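PDB 1JMX: amine Dehydrogenase from Pseudomonas putida, which is the beta-propeller subunit of a heme-containing amine dehydrogenase, which probably oxidises primary amines and passes the electrons on to its heme c groups. Local coordinates for residues 55-68 and 71-83. Numbering follows the deposited sequence.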
loop_
_atom_site.group_PDB
_atom_site.type_symbol
_atom_site.label_atom_id
_atom_site.label_comp_id
_atom_site.label_asym_id
_atom_site.label_seq_id
_atom_site.Cartn_x
_atom_site.Cartn_y
_atom_site.Cartn_z
ATOM N N ARG B 55 7.216 -16.555 37.206
ATOM C CA ARG B 55 8.571 -16.948 36.873
ATOM C C ARG B 55 8.747 -17.366 35.412
ATOM O O ARG B 55 9.828 -17.203 34.851
ATOM C CB ARG B 55 8.975 -18.097 37.804
ATOM C CG ARG B 55 10.328 -18.665 37.561
ATOM C CD ARG B 55 10.614 -19.830 38.483
ATOM N NE ARG B 55 11.922 -20.390 38.151
ATOM C CZ ARG B 55 12.893 -20.647 39.026
ATOM N NH1 ARG B 55 12.711 -20.415 40.327
ATOM N NH2 ARG B 55 14.081 -21.066 38.581
ATOM N N THR B 56 7.684 -17.874 34.795
ATOM C CA THR B 56 7.751 -18.328 33.409
ATOM C C THR B 56 6.966 -17.434 32.456
ATOM O O THR B 56 5.776 -17.207 32.642
ATOM C CB THR B 56 7.202 -19.771 33.250
ATOM O OG1 THR B 56 7.828 -20.647 34.197
ATOM C CG2 THR B 56 7.468 -20.288 31.841
ATOM N N ALA B 57 7.652 -16.933 31.436
ATOM C CA ALA B 57 7.023 -16.093 30.425
ATOM C C ALA B 57 6.733 -16.946 29.198
ATOM O O ALA B 57 7.588 -17.705 28.753
ATOM C CB ALA B 57 7.946 -14.935 30.044
ATOM N N TYR B 58 5.504 -16.883 28.700
ATOM C CA TYR B 58 5.147 -17.621 27.495
ATOM C C TYR B 58 5.067 -16.608 26.362
ATOM O O TYR B 58 4.386 -15.592 26.483
ATOM C CB TYR B 58 3.842 -18.400 27.680
ATOM C CG TYR B 58 4.020 -19.618 28.564
ATOM C CD1 TYR B 58 3.827 -19.537 29.945
ATOM C CD2 TYR B 58 4.414 -20.842 28.023
ATOM C CE1 TYR B 58 4.019 -20.639 30.758
ATOM C CE2 TYR B 58 4.612 -21.950 28.832
ATOM C CZ TYR B 58 4.411 -21.844 30.201
ATOM O OH TYR B 58 4.602 -22.943 31.011
ATOM N N VAL B 59 5.800 -16.886 25.282
ATOM C CA VAL B 59 5.910 -15.986 24.131
ATOM C C VAL B 59 5.530 -16.559 22.763
ATOM O O VAL B 59 6.017 -17.620 22.363
ATOM C CB VAL B 59 7.375 -15.450 24.020
ATOM C CG1 VAL B 59 7.471 -14.319 23.002
ATOM C CG2 VAL B 59 7.883 -14.989 25.381
ATOM N N LEU B 60 4.663 -15.841 22.050
ATOM C CA LEU B 60 4.250 -16.217 20.696
ATOM C C LEU B 60 5.356 -15.595 19.855
ATOM O O LEU B 60 5.494 -14.374 19.816
ATOM C CB LEU B 60 2.915 -15.565 20.329
ATOM C CG LEU B 60 1.954 -16.243 19.345
ATOM C CD1 LEU B 60 1.213 -15.161 18.572
ATOM C CD2 LEU B 60 2.656 -17.189 18.395
ATOM N N ASN B 61 6.162 -16.437 19.226
ATOM C CA ASN B 61 7.280 -15.966 18.430
ATOM C C ASN B 61 7.437 -16.762 17.142
ATOM O O ASN B 61 6.522 -17.468 16.719
ATOM C CB ASN B 61 8.561 -16.073 19.259
ATOM C CG ASN B 61 9.382 -14.798 19.241
ATOM O OD1 ASN B 61 8.950 -13.762 18.730
ATOM N ND2 ASN B 61 10.573 -14.870 19.805
ATOM N N ASN B 62 8.601 -16.612 16.518
ATOM C CA ASN B 62 8.947 -17.304 15.280
ATOM C C ASN B 62 7.918 -17.104 14.175
ATOM O O ASN B 62 7.442 -18.063 13.559
ATOM C CB ASN B 62 9.162 -18.793 15.543
ATOM C CG ASN B 62 10.143 -19.413 14.581
ATOM O OD1 ASN B 62 11.134 -18.791 14.205
ATOM N ND2 ASN B 62 9.877 -20.641 14.175
ATOM N N HIS B 63 7.567 -15.842 13.953
ATOM C CA HIS B 63 6.610 -15.451 12.928
ATOM C C HIS B 63 5.208 -16.017 13.116
ATOM O O HIS B 63 4.626 -16.588 12.190
ATOM C CB HIS B 63 7.162 -15.778 11.536
ATOM C CG HIS B 63 8.521 -15.207 11.285
ATOM N ND1 HIS B 63 8.737 -13.860 11.096
ATOM C CD2 HIS B 63 9.741 -15.790 11.247
ATOM C CE1 HIS B 63 10.031 -13.636 10.957
ATOM N NE2 HIS B 63 10.662 -14.791 11.044
ATOM N N TYR B 64 4.680 -15.848 14.329
ATOM C CA TYR B 64 3.329 -16.287 14.692
ATOM C C TYR B 64 3.079 -17.785 14.512
ATOM O O TYR B 64 1.940 -18.204 14.313
ATOM C CB TYR B 64 2.288 -15.500 13.878
ATOM C CG TYR B 64 2.426 -13.988 13.956
ATOM C CD1 TYR B 64 3.476 -13.325 13.318
ATOM C CD2 TYR B 64 1.508 -13.224 14.676
ATOM C CE1 TYR B 64 3.612 -11.949 13.398
ATOM C CE2 TYR B 64 1.634 -11.843 14.761
ATOM C CZ TYR B 64 2.690 -11.211 14.122
ATOM O OH TYR B 64 2.830 -9.845 14.228
ATOM N N GLY B 65 4.129 -18.595 14.607
ATOM C CA GLY B 65 3.960 -20.023 14.417
ATOM C C GLY B 65 4.394 -20.945 15.540
ATOM O O GLY B 65 4.312 -22.162 15.385
ATOM N N ASP B 66 4.847 -20.381 16.660
ATOM C CA ASP B 66 5.314 -21.168 17.803
ATOM C C ASP B 66 5.091 -20.445 19.128
ATOM O O ASP B 66 4.966 -19.227 19.161
ATOM C CB ASP B 66 6.821 -21.437 17.691
ATOM C CG ASP B 66 7.192 -22.241 16.472
ATOM O OD1 ASP B 66 7.315 -23.473 16.596
ATOM O OD2 ASP B 66 7.377 -21.644 15.397
ATOM N N ILE B 67 5.086 -21.205 20.219
ATOM C CA ILE B 67 4.928 -20.661 21.565
ATOM C C ILE B 67 6.074 -21.218 22.422
ATOM O O ILE B 67 6.310 -22.417 22.431
ATOM C CB ILE B 67 3.564 -21.039 22.172
ATOM C CG1 ILE B 67 2.440 -20.492 21.293
ATOM C CG2 ILE B 67 3.432 -20.468 23.566
ATOM C CD1 ILE B 67 1.073 -20.925 21.721
ATOM N N TYR B 68 6.826 -20.335 23.076
ATOM C CA TYR B 68 7.959 -20.729 23.915
ATOM C C TYR B 68 7.761 -20.332 25.373
ATOM O O TYR B 68 7.117 -19.335 25.683
ATOM C CB TYR B 68 9.253 -20.081 23.417
ATOM C CG TYR B 68 9.504 -20.242 21.937
ATOM C CD1 TYR B 68 8.844 -19.438 21.008
ATOM C CD2 TYR B 68 10.384 -21.207 21.461
ATOM C CE1 TYR B 68 9.049 -19.592 19.642
ATOM C CE2 TYR B 68 10.598 -21.369 20.094
ATOM C CZ TYR B 68 9.925 -20.558 19.192
ATOM O OH TYR B 68 10.115 -20.718 17.841
ATOM N N ASP B 71 12.131 -19.441 31.344
ATOM C CA ASP B 71 12.244 -19.225 32.779
ATOM C C ASP B 71 13.106 -17.980 32.960
ATOM O O ASP B 71 14.292 -18.001 32.663
ATOM C CB ASP B 71 12.905 -20.432 33.452
ATOM C CG ASP B 71 13.380 -20.136 34.870
ATOM O OD1 ASP B 71 14.335 -20.793 35.313
ATOM O OD2 ASP B 71 12.822 -19.249 35.548
ATOM N N LEU B 72 12.502 -16.904 33.453
ATOM C CA LEU B 72 13.200 -15.635 33.661
ATOM C C LEU B 72 14.412 -15.661 34.604
ATOM O O LEU B 72 15.354 -14.885 34.421
ATOM C CB LEU B 72 12.207 -14.569 34.127
ATOM C CG LEU B 72 11.510 -13.708 33.071
ATOM C CD1 LEU B 72 11.182 -14.499 31.822
ATOM C CD2 LEU B 72 10.268 -13.091 33.677
ATOM N N ASP B 73 14.376 -16.521 35.620
ATOM C CA ASP B 73 15.483 -16.620 36.572
ATOM C C ASP B 73 16.770 -17.151 35.963
ATOM O O ASP B 73 17.858 -16.858 36.456
ATOM C CB ASP B 73 15.120 -17.521 37.760
ATOM C CG ASP B 73 14.223 -16.837 38.777
ATOM O OD1 ASP B 73 13.996 -15.615 38.689
ATOM O OD2 ASP B 73 13.742 -17.538 39.687
ATOM N N THR B 74 16.650 -17.922 34.890
ATOM C CA THR B 74 17.822 -18.513 34.261
ATOM C C THR B 74 17.881 -18.300 32.750
ATOM O O THR B 74 18.885 -18.620 32.115
ATOM C CB THR B 74 17.849 -20.049 34.515
ATOM O OG1 THR B 74 16.683 -20.655 33.931
ATOM C CG2 THR B 74 17.865 -20.357 36.017
ATOM N N CYS B 75 16.802 -17.767 32.187
ATOM C CA CYS B 75 16.684 -17.549 30.749
ATOM C C CYS B 75 16.567 -18.862 29.985
ATOM O O CYS B 75 16.826 -18.900 28.782
ATOM C CB CYS B 75 17.872 -16.759 30.191
ATOM S SG CYS B 75 17.935 -15.015 30.669
ATOM N N LYS B 76 16.154 -19.927 30.669
ATOM C CA LYS B 76 16.033 -21.235 30.031
ATOM C C LYS B 76 14.720 -21.492 29.294
ATOM O O LYS B 76 13.641 -21.230 29.811
ATOM C CB LYS B 76 16.265 -22.361 31.047
ATOM C CG LYS B 76 16.483 -23.717 30.382
ATOM C CD LYS B 76 15.919 -24.881 31.198
ATOM C CE LYS B 76 16.745 -25.174 32.447
ATOM N NZ LYS B 76 16.151 -26.297 33.249
ATOM N N ASN B 77 14.836 -22.032 28.085
ATOM C CA ASN B 77 13.689 -22.382 27.254
ATOM C C ASN B 77 13.145 -23.714 27.788
ATOM O O ASN B 77 13.673 -24.785 27.490
ATOM C CB ASN B 77 14.138 -22.519 25.796
ATOM C CG ASN B 77 12.993 -22.836 24.850
ATOM O OD1 ASN B 77 11.817 -22.716 25.204
ATOM N ND2 ASN B 77 13.336 -23.238 23.637
ATOM N N THR B 78 12.103 -23.623 28.606
ATOM C CA THR B 78 11.488 -24.785 29.243
ATOM C C THR B 78 10.285 -25.394 28.521
ATOM O O THR B 78 9.856 -26.508 28.840
ATOM C CB THR B 78 11.036 -24.433 30.675
ATOM O OG1 THR B 78 10.084 -23.363 30.620
ATOM C CG2 THR B 78 12.226 -24.015 31.530
ATOM N N PHE B 79 9.719 -24.661 27.573
ATOM C CA PHE B 79 8.560 -25.151 26.851
ATOM C C PHE B 79 8.583 -24.665 25.426
ATOM O O PHE B 79 9.061 -23.574 25.132
ATOM C CB PHE B 79 7.279 -24.671 27.532
ATOM C CG PHE B 79 6.025 -25.032 26.793
ATOM C CD1 PHE B 79 5.466 -26.295 26.923
ATOM C CD2 PHE B 79 5.393 -24.099 25.974
ATOM C CE1 PHE B 79 4.297 -26.630 26.258
ATOM C CE2 PHE B 79 4.220 -24.423 25.300
ATOM C CZ PHE B 79 3.671 -25.695 25.444
ATOM N N HIS B 80 8.084 -25.505 24.535
ATOM C CA HIS B 80 8.011 -25.156 23.137
ATOM C C HIS B 80 6.911 -25.947 22.457
ATOM O O HIS B 80 6.885 -27.176 22.504
ATOM C CB HIS B 80 9.340 -25.385 22.424
ATOM C CG HIS B 80 9.244 -25.228 20.940
ATOM N ND1 HIS B 80 8.650 -24.135 20.350
ATOM C CD2 HIS B 80 9.581 -26.061 19.927
ATOM C CE1 HIS B 80 8.622 -24.301 19.040
ATOM N NE2 HIS B 80 9.181 -25.463 18.757
ATOM N N ALA B 81 5.992 -25.221 21.839
ATOM C CA ALA B 81 4.879 -25.814 21.123
ATOM C C ALA B 81 4.845 -25.238 19.722
ATOM O O ALA B 81 4.849 -24.027 19.541
ATOM C CB ALA B 81 3.573 -25.521 21.845
ATOM N N ASN B 82 4.908 -26.110 18.731
ATOM C CA ASN B 82 4.843 -25.672 17.354
ATOM C C ASN B 82 3.377 -25.773 16.970
ATOM O O ASN B 82 2.706 -26.743 17.319
ATOM C CB ASN B 82 5.712 -26.557 16.461
ATOM C CG ASN B 82 5.491 -26.291 14.993
ATOM O OD1 ASN B 82 4.891 -27.096 14.298
ATOM N ND2 ASN B 82 5.946 -25.148 14.523
ATOM N N LEU B 83 2.888 -24.763 16.257
ATOM C CA LEU B 83 1.495 -24.711 15.845
ATOM C C LEU B 83 1.178 -25.382 14.506
ATOM O O LEU B 83 0.068 -25.255 13.991
ATOM C CB LEU B 83 1.011 -23.260 15.856
ATOM C CG LEU B 83 1.254 -22.504 17.167
ATOM C CD1 LEU B 83 0.664 -21.111 17.063
ATOM C CD2 LEU B 83 0.652 -23.253 18.354
HETATM O O HOH W 1 15.805 -19.666 41.048
HETATM O O HOH W 2 7.502 -24.381 31.272
HETATM O O HOH W 3 6.481 -23.069 12.702
#
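Asp71 OD1 is gripped from opposite faces of its carboxylate: Arg55 NH2 reaches it on the syn side at 3.3 Å, and Thr74 OG1 donates to Asp71 OD1 at 2.7 Å. The other oxygen, OD2, takes a weak, bent bond from Arg55 NE and also accepts from the backbone N of Asp73, which closes an Asx turn; aspartate is short enough to serve both turn and arginine. Arg55 gets there fully extended, CG anti to the backbone N (chi1 178°), with its guanidinium only 28° from the carboxylate plane. Over one guanidinium face lies Asp73 OD2, 3.1 Å from Arg55 NH1, an attraction of charges alone; OD2 also pairs with Arg349, the C-terminal residue, while Asp73 OD1 accepts from the backbone N of Leu7. Next to these charges, Leu72 N bonds to Arg55 O, and Leu72 CD1 packs on Ala57 CB.

Farther along, Ile67 and Ala81 form an antiparallel hydrogen-bonded pair, Ile67 N to Ala81 O and Ala81 N to Ile67 O, both 2.9 Å. Their small and branched apolar side chains share a face with Leu83, whose CD2 touches Ile67 CD1, and this face packs against strands 89-99 and 105-115. There too Tyr58 turns its edge toward the face of Phe79 in an offset edge-to-face pair, planes at 70°, while its hydroxyl shares a water with Thr78 OG1. The opposite face is more polar: the Tyr68 and His80 rings run side by side, nearly parallel but slid apart, and Tyr68 OH bonds to Asp41.

Strands 56-61, 66-71 and 76-82 thus form the outer three strands of a four-stranded antiparallel meander begun by 47-50, the W-shaped blade of a beta-propeller, with Cys75 in the last turn tied by a disulfide to Cys37 of the neighbouring blade.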